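Local coordinates for glutathione S-transferase 2 (Onchocerca volvulus, PDB 1TU7), which catalyses the transfer of glutathione onto halide-bearing electrophiles, releasing the halide, and appears to be central to detoxification in this parasitic nematode, at residues D145-S148 with Y149-A153; Y86-M89 with F90-V94; D170-P173 with L174-V177; K189-C192 with E193-A197; Q180-K183 with D184-K187. One frame throughout, in Å; residues are numbered along the deposited sequence.

Contact 1: D145-S148 with Y149-A153; sequences DKIS and YADYA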
# COMPACT_ATOMS: atom_id res chain seq x y z
N ASP A 145 -6.80 23.26 -4.99
CA ASP A 145 -7.72 23.91 -4.05
C ASP A 145 -8.59 22.97 -3.21
O ASP A 145 -9.23 23.40 -2.27
CB ASP A 145 -8.65 24.85 -4.82
CG ASP A 145 -7.96 26.09 -5.28
OD1 ASP A 145 -8.63 26.87 -6.01
OD2 ASP A 145 -6.79 26.38 -4.94
N LYS A 146 -8.63 21.70 -3.58
CA LYS A 146 -9.57 20.77 -2.99
C LYS A 146 -8.81 19.70 -2.26
O LYS A 146 -7.87 19.11 -2.78
CB LYS A 146 -10.45 20.17 -4.06
CG LYS A 146 -11.39 21.22 -4.64
CD LYS A 146 -12.07 20.77 -5.90
CE LYS A 146 -12.85 21.93 -6.50
NZ LYS A 146 -12.96 21.73 -7.98
N ILE A 147 -9.26 19.45 -1.04
CA ILE A 147 -8.63 18.48 -0.18
C ILE A 147 -8.93 17.07 -0.64
O ILE A 147 -9.98 16.78 -1.22
CB ILE A 147 -9.06 18.73 1.29
CG1 ILE A 147 -8.11 17.96 2.24
CG2 ILE A 147 -10.56 18.40 1.52
CD1 ILE A 147 -7.61 18.74 3.37
N SER A 148 -7.97 16.19 -0.38
CA SER A 148 -8.10 14.78 -0.68
C SER A 148 -7.52 13.96 0.45
O SER A 148 -6.83 14.50 1.32
CB SER A 148 -7.37 14.41 -1.97
OG SER A 148 -5.96 14.60 -1.84
N TYR A 149 -7.73 12.65 0.42
CA TYR A 149 -7.25 11.85 1.53
C TYR A 149 -5.73 11.92 1.65
O TYR A 149 -5.20 11.79 2.76
CB TYR A 149 -7.71 10.41 1.45
CG TYR A 149 -7.19 9.58 0.31
CD1 TYR A 149 -6.05 8.79 0.48
CD2 TYR A 149 -7.84 9.52 -0.92
CE1 TYR A 149 -5.56 8.01 -0.53
CE2 TYR A 149 -7.37 8.69 -1.93
CZ TYR A 149 -6.22 7.94 -1.74
OH TYR A 149 -5.78 7.11 -2.75
N ALA A 150 -5.04 12.08 0.53
CA ALA A 150 -3.59 12.07 0.54
C ALA A 150 -3.03 13.24 1.33
O ALA A 150 -1.96 13.11 1.91
CB ALA A 150 -3.02 12.06 -0.88
N ASP A 151 -3.75 14.36 1.40
CA ASP A 151 -3.30 15.48 2.21
C ASP A 151 -3.10 15.12 3.66
O ASP A 151 -2.12 15.56 4.30
CB ASP A 151 -4.28 16.65 2.10
CG ASP A 151 -4.31 17.26 0.75
OD1 ASP A 151 -3.23 17.65 0.23
OD2 ASP A 151 -5.40 17.40 0.17
N TYR A 152 -3.98 14.31 4.22
CA TYR A 152 -3.85 13.93 5.63
C TYR A 152 -2.65 13.04 5.86
O TYR A 152 -1.97 13.15 6.86
CB TYR A 152 -5.13 13.24 6.14
CG TYR A 152 -6.37 14.09 5.92
CD1 TYR A 152 -7.38 13.66 5.03
CD2 TYR A 152 -6.54 15.31 6.54
CE1 TYR A 152 -8.48 14.42 4.83
CE2 TYR A 152 -7.66 16.08 6.33
CZ TYR A 152 -8.61 15.64 5.47
OH TYR A 152 -9.73 16.41 5.25
N ALA A 153 -2.40 12.13 4.94
CA ALA A 153 -1.25 11.26 5.03
C ALA A 153 0.04 12.06 4.94
O ALA A 153 0.96 11.86 5.72
CB ALA A 153 -1.33 10.22 3.96
O HOH W 1 -5.74 17.42 -2.43
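S148 and D151 grip each other where the loop after helix 109-132 turns into helix 149-164, and this turn is the tight part of the contact. The amide N of S148 donates to D151 OD2 over 2.9 Å, nearly straight at 158°, meeting the carboxylate on its anti side and a little out of plane. In return, D151 N reaches back to S148 O at 3.1 Å, approaching from well above the carbonyl plane. The aspartate arm leans beside its own backbone N (chi1 -67°), which carries OD2 back over the residues before the helix; OD1 is taken by the backbone N of I142.

Beside the turn lies ordinary apolar packing. I147 CG1 lies anti to its backbone N (chi1 -165°), and the side chains of I147 and Y152 cross at about a right angle, I147 CD1 reaching Y152 CZ at 3.9 Å and OH at 3.7 Å. The Y152 hydroxyl is itself held by D23, while M182 of helix 173-183 closes against both I147 and Y152.

The other side is wetter. One water donates to K146 O and to D151 OD2 and accepts from S148 OG at 2.9 Å, so OD2 gathers a backbone amide and a water. Beyond it K146 is exposed, its chain leading away to a salt bridge with E79.

The bond from S148 N to D151 is consistent with the aspartate half of a capping box, with the I147-Y152 touch as in a hydrophobic staple, as described for the start of the corresponding helix in glutathione transferases.

Contact 2: Y86-M89 with F90-V94; sequences YIDM and FCEGV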
# COMPACT_ATOMS: atom_id res chain seq x y z
N TYR A 86 -3.51 10.10 -9.21
CA TYR A 86 -2.45 10.95 -8.69
C TYR A 86 -2.37 10.95 -7.18
O TYR A 86 -1.30 10.76 -6.58
CB TYR A 86 -2.61 12.38 -9.21
CG TYR A 86 -1.54 13.30 -8.67
CD1 TYR A 86 -1.84 14.34 -7.85
CD2 TYR A 86 -0.21 13.13 -9.01
CE1 TYR A 86 -0.89 15.18 -7.35
CE2 TYR A 86 0.77 13.98 -8.52
CZ TYR A 86 0.42 15.00 -7.71
OH TYR A 86 1.38 15.87 -7.21
N ILE A 87 -3.51 11.14 -6.52
CA ILE A 87 -3.49 11.15 -5.07
C ILE A 87 -3.11 9.81 -4.49
O ILE A 87 -2.49 9.76 -3.45
CB ILE A 87 -4.79 11.68 -4.47
CG1 ILE A 87 -5.99 10.77 -4.78
CG2 ILE A 87 -4.97 13.13 -4.89
CD1 ILE A 87 -7.31 11.29 -4.26
N ASP A 88 -3.50 8.73 -5.15
CA ASP A 88 -3.13 7.38 -4.72
C ASP A 88 -1.64 7.21 -4.83
O ASP A 88 -0.96 6.81 -3.90
CB ASP A 88 -3.89 6.40 -5.60
CG ASP A 88 -3.77 4.99 -5.23
OD1 ASP A 88 -3.04 4.64 -4.26
OD2 ASP A 88 -4.43 4.14 -5.91
N MET A 89 -1.12 7.54 -6.01
CA MET A 89 0.32 7.46 -6.24
C MET A 89 1.07 8.28 -5.17
O MET A 89 2.07 7.82 -4.60
CB MET A 89 0.61 7.99 -7.64
CG MET A 89 2.05 7.94 -8.03
SD MET A 89 2.33 8.71 -9.66
CE MET A 89 2.80 10.31 -9.18
N PHE A 90 0.62 9.49 -4.91
CA PHE A 90 1.25 10.36 -3.92
C PHE A 90 1.20 9.71 -2.52
O PHE A 90 2.22 9.62 -1.83
CB PHE A 90 0.54 11.73 -3.91
CG PHE A 90 1.40 12.88 -3.41
CD1 PHE A 90 1.66 13.95 -4.23
CD2 PHE A 90 1.92 12.91 -2.15
CE1 PHE A 90 2.46 14.97 -3.84
CE2 PHE A 90 2.71 13.97 -1.75
CZ PHE A 90 2.99 14.99 -2.61
N CYS A 91 0.03 9.24 -2.14
CA CYS A 91 -0.17 8.62 -0.85
C CYS A 91 0.71 7.38 -0.70
O CYS A 91 1.30 7.16 0.36
CB CYS A 91 -1.65 8.30 -0.65
SG CYS A 91 -2.08 7.98 1.09
N GLU A 92 0.85 6.61 -1.76
CA GLU A 92 1.74 5.45 -1.73
C GLU A 92 3.19 5.87 -1.52
O GLU A 92 3.94 5.17 -0.82
CB GLU A 92 1.60 4.61 -2.99
CG GLU A 92 0.28 3.85 -3.09
CD GLU A 92 0.14 2.81 -2.01
OE1 GLU A 92 -0.69 3.01 -1.11
OE2 GLU A 92 0.95 1.85 -2.04
N GLY A 93 3.61 6.97 -2.12
CA GLY A 93 4.93 7.49 -1.83
C GLY A 93 5.08 7.86 -0.38
O GLY A 93 6.11 7.63 0.22
N VAL A 94 4.05 8.44 0.22
CA VAL A 94 4.10 8.78 1.64
C VAL A 94 4.26 7.53 2.46
O VAL A 94 5.05 7.49 3.39
CB VAL A 94 2.84 9.58 2.05
CG1 VAL A 94 2.83 9.84 3.54
CG2 VAL A 94 2.81 10.92 1.29
O HOH W 2 -2.50 4.96 -1.44
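The rings of F90 and Y86 meet as an offset edge-to-face pair: the edge of F90 is turned toward the face of Y86, with centroids 5.9 Å apart and planes at 83°. On the phenylalanine side, Y86 CZ lies at the ring edge in its plane, 3.8 Å from F90 CD1, and Y86 OH also sits at that edge, 3.6 Å from the same carbon. Both side chains leave the helix in the same direction, each with CG anti to its backbone N (chi1 179° for Y86), which brings residues one turn apart side by side.

A second pair one turn apart, D88 and E92, is acidic. The side chains run alongside each other, while the carboxylate planes stand nearly perpendicular, and D88 OD1 comes within 4.3 Å of E92 OE1. A water stands between them, 2.9 Å from D88 OD1 and 2.7 Å from E92 OE1, though it has more acceptors around it than protons to give. The crowding is probably eased by R68 of the second subunit, which forms a salt bridge with D88 OD2.

Regular main-chain bonds, such as E92 N to D88 O at 2.8 Å, join the two halves. Helix 81-107 turns its aromatic pair toward L131 of helix 109-132, its I87 and C91 toward helix 149-164, and its acidic side toward the dimer interface, the side chain of E92 about 5 Å from a bound glutathione.

Contact 3: D170-P173 with L174-V177; sequences DKFP and LLKV. Unlike the reference sequence in segment 174-177: V177 (reference Ala).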
# COMPACT_ATOMS: atom_id res chain seq x y z
N ASP A 170 13.34 22.82 6.59
CA ASP A 170 13.99 24.11 6.38
C ASP A 170 14.24 24.36 4.90
O ASP A 170 14.01 25.48 4.40
CB ASP A 170 15.35 24.14 7.10
CG ASP A 170 15.25 24.47 8.58
OD1 ASP A 170 14.13 24.68 9.11
OD2 ASP A 170 16.27 24.52 9.30
N LYS A 171 14.72 23.34 4.18
CA LYS A 171 15.09 23.47 2.78
C LYS A 171 13.97 23.11 1.80
O LYS A 171 14.19 23.08 0.59
CB LYS A 171 16.32 22.62 2.51
CG LYS A 171 17.53 23.01 3.36
CD LYS A 171 18.81 22.33 2.88
CE LYS A 171 20.02 22.72 3.73
NZ LYS A 171 19.76 23.94 4.56
N PHE A 172 12.77 22.87 2.32
CA PHE A 172 11.64 22.43 1.50
C PHE A 172 10.44 23.33 1.74
O PHE A 172 9.57 23.03 2.52
CB PHE A 172 11.32 20.97 1.82
CG PHE A 172 12.49 20.06 1.63
CD1 PHE A 172 13.13 19.50 2.71
CD2 PHE A 172 12.99 19.81 0.36
CE1 PHE A 172 14.23 18.67 2.53
CE2 PHE A 172 14.10 19.01 0.17
CZ PHE A 172 14.71 18.43 1.25
N PRO A 173 10.43 24.49 1.11
CA PRO A 173 9.43 25.50 1.43
C PRO A 173 7.99 25.12 1.09
O PRO A 173 7.06 25.51 1.82
CB PRO A 173 9.92 26.72 0.65
CG PRO A 173 10.76 26.15 -0.43
CD PRO A 173 11.40 24.94 0.10
N LEU A 174 7.77 24.41 -0.00
CA LEU A 174 6.41 23.98 -0.32
C LEU A 174 5.90 23.00 0.75
O LEU A 174 4.77 23.11 1.20
CB LEU A 174 6.31 23.33 -1.69
CG LEU A 174 6.71 24.21 -2.89
CD1 LEU A 174 6.64 23.42 -4.19
CD2 LEU A 174 5.83 25.41 -2.98
N LEU A 175 6.73 22.08 1.18
CA LEU A 175 6.34 21.15 2.23
C LEU A 175 6.12 21.83 3.56
O LEU A 175 5.17 21.52 4.27
CB LEU A 175 7.35 20.05 2.39
CG LEU A 175 7.51 19.10 1.20
CD1 LEU A 175 8.63 18.09 1.46
CD2 LEU A 175 6.22 18.40 0.89
N LYS A 176 7.01 22.76 3.91
CA LYS A 176 6.91 23.47 5.18
C LYS A 176 5.59 24.27 5.21
O LYS A 176 4.87 24.21 6.21
CB LYS A 176 8.12 24.39 5.38
CG LYS A 176 8.12 25.09 6.75
CD LYS A 176 9.28 26.07 6.88
CE LYS A 176 9.24 26.83 8.18
NZ LYS A 176 9.52 25.97 9.32
N VAL A 177 5.27 24.96 4.11
CA VAL A 177 4.05 25.76 4.05
C VAL A 177 2.81 24.87 4.03
O VAL A 177 1.80 25.18 4.67
CB VAL A 177 4.10 26.69 2.82
CG1 VAL A 177 2.80 27.41 2.60
CG2 VAL A 177 5.21 27.68 3.04
O HOH W 3 11.47 24.12 8.85
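K176 N closes the first turn on F172 O at 2.9 Å, and V177 N repeats the step on P173 O at 3.0 Å. This is the N-terminal end of helix 173-183: F172 holds the N-cap position and P173 leads the helix, a site where proline fits well because the first turn asks for no amide donor there. Two amides of that turn, those of L174 and L175, are instead taken by the carboxylate of E129 on helix 109-132, which ties the start of one helix to the flank of another.

Among the side chains, the apolar touch is slight. F172 CB meets L175 CD1 at 4.0 Å, while the phenylalanine ring itself leads off against L125, A126 and E129 of helix 109-132. V177 CG2, placed beside its own backbone N and anti to the carbonyl carbon, comes to 3.1 Å from P173 O.

The charged pair is looser. K176 runs out fully extended until a bend at its last torsion (chi4 69°), and its NZ stays 4.8 Å from D170 OD1, too far for direct pairing. One water spans that distance, donating to D170 OD1 and accepting from K176 NZ, each at 2.7 Å.

Contact 4: K189-C192 with E193-A197; sequences KEYC and EKRDA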
# COMPACT_ATOMS: atom_id res chain seq x y z
N LYS A 189 -6.30 22.28 13.86
CA LYS A 189 -5.56 23.08 14.81
C LYS A 189 -5.95 22.67 16.21
O LYS A 189 -5.09 22.47 17.07
CB LYS A 189 -5.84 24.59 14.60
CG LYS A 189 -5.09 25.50 15.55
CD LYS A 189 -5.36 26.96 15.22
CE LYS A 189 -4.60 27.89 16.15
NZ LYS A 189 -4.92 29.31 15.79
N GLU A 190 -7.24 22.59 16.47
CA GLU A 190 -7.72 22.22 17.80
C GLU A 190 -7.30 20.80 18.19
O GLU A 190 -6.79 20.54 19.29
CB GLU A 190 -9.23 22.37 17.79
CG GLU A 190 -10.00 21.83 18.98
CD GLU A 190 -11.51 22.00 18.80
OE1 GLU A 190 -12.08 21.58 17.74
OE2 GLU A 190 -12.13 22.56 19.72
N TYR A 191 -7.44 19.89 17.24
CA TYR A 191 -7.12 18.48 17.49
C TYR A 191 -5.64 18.33 17.79
O TYR A 191 -5.25 17.62 18.72
CB TYR A 191 -7.51 17.67 16.27
CG TYR A 191 -7.06 16.22 16.33
CD1 TYR A 191 -6.00 15.79 15.59
CD2 TYR A 191 -7.71 15.32 17.15
CE1 TYR A 191 -5.59 14.45 15.63
CE2 TYR A 191 -7.31 13.98 17.21
CZ TYR A 191 -6.26 13.55 16.44
OH TYR A 191 -5.88 12.23 16.54
N CYS A 192 -4.80 19.00 17.02
CA CYS A 192 -3.36 18.88 17.16
C CYS A 192 -2.89 19.49 18.47
O CYS A 192 -1.94 18.99 19.09
CB CYS A 192 -2.66 19.50 15.95
SG CYS A 192 -2.86 18.54 14.42
N GLU A 193 -3.54 20.56 18.92
CA GLU A 193 -3.21 21.15 20.23
C GLU A 193 -3.47 20.11 21.33
O GLU A 193 -2.64 19.92 22.24
CB GLU A 193 -4.03 22.42 20.50
CG GLU A 193 -3.55 23.67 19.78
CD GLU A 193 -4.56 24.81 19.70
OE1 GLU A 193 -4.14 25.95 19.36
OE2 GLU A 193 -5.78 24.60 19.95
N LYS A 194 -4.61 19.46 21.27
CA LYS A 194 -4.96 18.48 22.28
C LYS A 194 -4.08 17.25 22.21
O LYS A 194 -3.70 16.67 23.22
CB LYS A 194 -6.42 18.12 22.17
CG LYS A 194 -7.32 19.28 22.60
CD LYS A 194 -8.76 19.03 22.26
CE LYS A 194 -9.59 20.27 22.63
NZ LYS A 194 -9.61 20.51 24.10
N ARG A 195 -3.72 16.84 20.99
CA ARG A 195 -2.83 15.71 20.83
C ARG A 195 -1.46 16.01 21.41
O ARG A 195 -0.85 15.15 22.07
CB ARG A 195 -2.76 15.40 19.33
CG ARG A 195 -1.98 14.17 18.95
CD ARG A 195 -2.05 13.94 17.45
NE ARG A 195 -1.37 14.99 16.72
CZ ARG A 195 -1.21 15.01 15.40
NH1 ARG A 195 -1.69 14.04 14.64
NH2 ARG A 195 -0.50 15.98 14.85
N ASP A 196 -0.99 17.24 21.20
CA ASP A 196 0.28 17.66 21.74
C ASP A 196 0.23 17.78 23.25
O ASP A 196 1.18 17.41 23.93
CB ASP A 196 0.69 18.99 21.14
CG ASP A 196 2.09 19.37 21.50
OD1 ASP A 196 2.28 20.57 21.80
OD2 ASP A 196 3.06 18.57 21.49
N ALA A 197 -0.88 18.29 23.78
CA ALA A 197 -1.01 18.45 25.23
C ALA A 197 -0.89 17.11 25.92
O ALA A 197 -0.29 17.01 27.01
CB ALA A 197 -2.33 19.13 25.59
O HOH W 4 -7.35 22.81 21.28
O HOH W 5 0.01 17.21 17.79
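Helix 186-197, which packs against helix 15-23, places R195 one turn beyond Y191 and beside C192. The arginine runs straight as far as CD, with CG anti to its backbone N (chi1 -174°), and bends at chi3 (66°), a kink that swings the guanidinium across toward both earlier residues. R195 CD lies 4.0 Å from Y191 CE1, and the ring and guanidinium planes are inclined at 60°. C192 SG sits over one guanidinium face, 3.5 Å from NH2.

At the edge of that group, in its plane, a water accepts from R195 NE at 2.8 Å and donates to C192 O. The same carbonyl also receives D196 N, so it has two donors. R195 NH1 makes a salt bridge with E15, whose carboxylate also bonds the Y191 hydroxyl; one acidic residue thus ties the ends of both side chains and, with the water on NE, probably limits the rotation of the guanidinium.

The opposite character appears on the exposed residues. K189 and E193 cross at a slant, but the charges do not join: NZ and OE1 remain 5.0 Å apart, and the nearer touch is K189 CE to E193 OE1. A second water donates to E193 OE2 at 2.7 Å and to E190 O. E190 and K194 run alongside each other through CG and CE, 4.0 Å apart.

Such a helix, with Y191, C192 and R195 turned to the protein and charged residues to the solvent, is an amphipathic element of the all-helical C-terminal domain, here meeting the thioredoxin-like N-terminal domain of the transferase.

Contact 5: Q180-K183 with D184-K187; sequences QRMK and DRPK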
# COMPACT_ATOMS: atom_id res chain seq x y z
N GLN A 180 2.09 23.60 7.54
CA GLN A 180 1.50 24.63 8.39
C GLN A 180 0.08 24.91 7.93
O GLN A 180 -0.78 25.17 8.76
CB GLN A 180 2.34 25.94 8.37
CG GLN A 180 1.90 26.94 9.48
CD GLN A 180 2.05 26.36 10.89
OE1 GLN A 180 3.14 25.93 11.25
NE2 GLN A 180 0.96 26.36 11.69
N ARG A 181 -0.17 24.86 6.63
CA ARG A 181 -1.51 25.10 6.10
C ARG A 181 -2.50 24.08 6.63
O ARG A 181 -3.62 24.41 7.03
CB ARG A 181 -1.47 25.08 4.58
CG ARG A 181 -2.81 25.32 3.93
CD ARG A 181 -2.76 25.33 2.42
NE ARG A 181 -1.77 26.26 1.89
CZ ARG A 181 -1.85 27.60 1.90
NH1 ARG A 181 -0.84 28.30 1.37
NH2 ARG A 181 -2.90 28.25 2.42
N MET A 182 -2.07 22.81 6.66
CA MET A 182 -2.92 21.75 7.19
C MET A 182 -3.19 21.93 8.67
O MET A 182 -4.33 21.79 9.15
CB MET A 182 -2.25 20.41 6.93
CG MET A 182 -2.33 20.03 5.45
SD MET A 182 -3.99 19.63 4.82
CE MET A 182 -4.34 18.14 5.76
N LYS A 183 -2.14 22.27 9.41
CA LYS A 183 -2.24 22.42 10.85
C LYS A 183 -3.14 23.60 11.19
O LYS A 183 -3.74 23.64 12.25
CB LYS A 183 -0.85 22.62 11.47
CG LYS A 183 -0.79 22.34 12.97
CD LYS A 183 0.66 22.38 13.43
CE LYS A 183 0.84 22.58 14.93
NZ LYS A 183 2.29 22.51 15.25
N ASP A 184 -3.25 24.56 10.27
CA ASP A 184 -4.05 25.76 10.50
C ASP A 184 -5.52 25.55 10.17
O ASP A 184 -6.36 26.41 10.49
CB ASP A 184 -3.52 26.92 9.67
CG ASP A 184 -2.27 27.54 10.24
OD1 ASP A 184 -1.64 28.34 9.50
OD2 ASP A 184 -1.86 27.30 11.39
N ARG A 185 -5.88 24.44 9.52
CA ARG A 185 -7.29 24.16 9.30
C ARG A 185 -7.95 24.07 10.67
O ARG A 185 -7.41 23.44 11.56
CB ARG A 185 -7.46 22.89 8.51
CG ARG A 185 -6.86 23.00 7.11
CD ARG A 185 -6.84 21.71 6.35
NE ARG A 185 -8.17 21.20 6.02
CZ ARG A 185 -8.87 21.52 4.95
NH1 ARG A 185 -8.40 22.37 4.07
NH2 ARG A 185 -10.03 20.94 4.74
N PRO A 186 -9.07 24.76 10.89
CA PRO A 186 -9.55 24.92 12.27
C PRO A 186 -9.76 23.63 13.07
O PRO A 186 -9.39 23.59 14.25
CB PRO A 186 -10.86 25.67 12.09
CG PRO A 186 -10.58 26.53 10.91
CD PRO A 186 -9.89 25.54 9.94
N LYS A 187 -10.33 22.60 12.46
CA LYS A 187 -10.60 21.38 13.20
C LYS A 187 -9.26 20.69 13.52
O LYS A 187 -9.12 20.09 14.58
CB LYS A 187 -11.56 20.45 12.43
CG LYS A 187 -12.97 21.04 12.32
CD LYS A 187 -13.77 20.59 11.11
CE LYS A 187 -15.01 21.50 10.86
NZ LYS A 187 -14.86 22.57 9.80
O HOH W 6 -2.34 25.79 13.59
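Q180 and D184 meet at the C-terminal end of helix 173-183, where the helix gives way to a short turn before helix 186-197, with R185 in the N-cap position of the latter.

Backbone bonds come first, and they show the helix running out. D184 N is shared weakly between Q180 O and R181 O. R185 N then goes to M182 O at 3.1 Å, a three-residue bond of the 3-10 kind that arrives from above the carbonyl plane.

Apolar contact is small: M182 SD lies 3.8 Å from R185 CD, the two chains pointing the same way. Both continue into the fold, M182 against Y152 and F155 of helix 149-164, and R185 toward a salt bridge with D23.

Polar side-chain contact lies on the outer surface. Q180 bends at chi2 (61°), which folds its amide back across the aspartate; NE2 donates to D184 OD2 at 3.0 Å. The straightness is good, 158°, and the acceptor lies in the amide plane, yet the carboxylate is met from above its own plane, the two planes being 47° apart. A water completes the group, donating to the same D184 OD2 at 2.7 Å and, more weakly, to K183 O.

All five contacts are local, and all fall in the C-terminal domain, but burial sorts them. Contacts 1 and 2 are buried, contact 4 is partly buried, and contacts 3 and 5 lie at the surface. Contacts 1 and 2 touch through Y149 and I87: one opens helix 149-164, the other lies within helix 81-107 near the dimer interface. Contacts 3 and 5 take the two ends of helix 173-183, and contact 4 continues from contact 5 along helix 186-197. Contact 5 also packs on contact 1, M182 and R185 meeting I147. The buried pair combines packing around aromatic rings with carboxylates bonded to main chain or partner subunit. Bridging waters occur in all five, joining charged side chains or carbonyls at the surface.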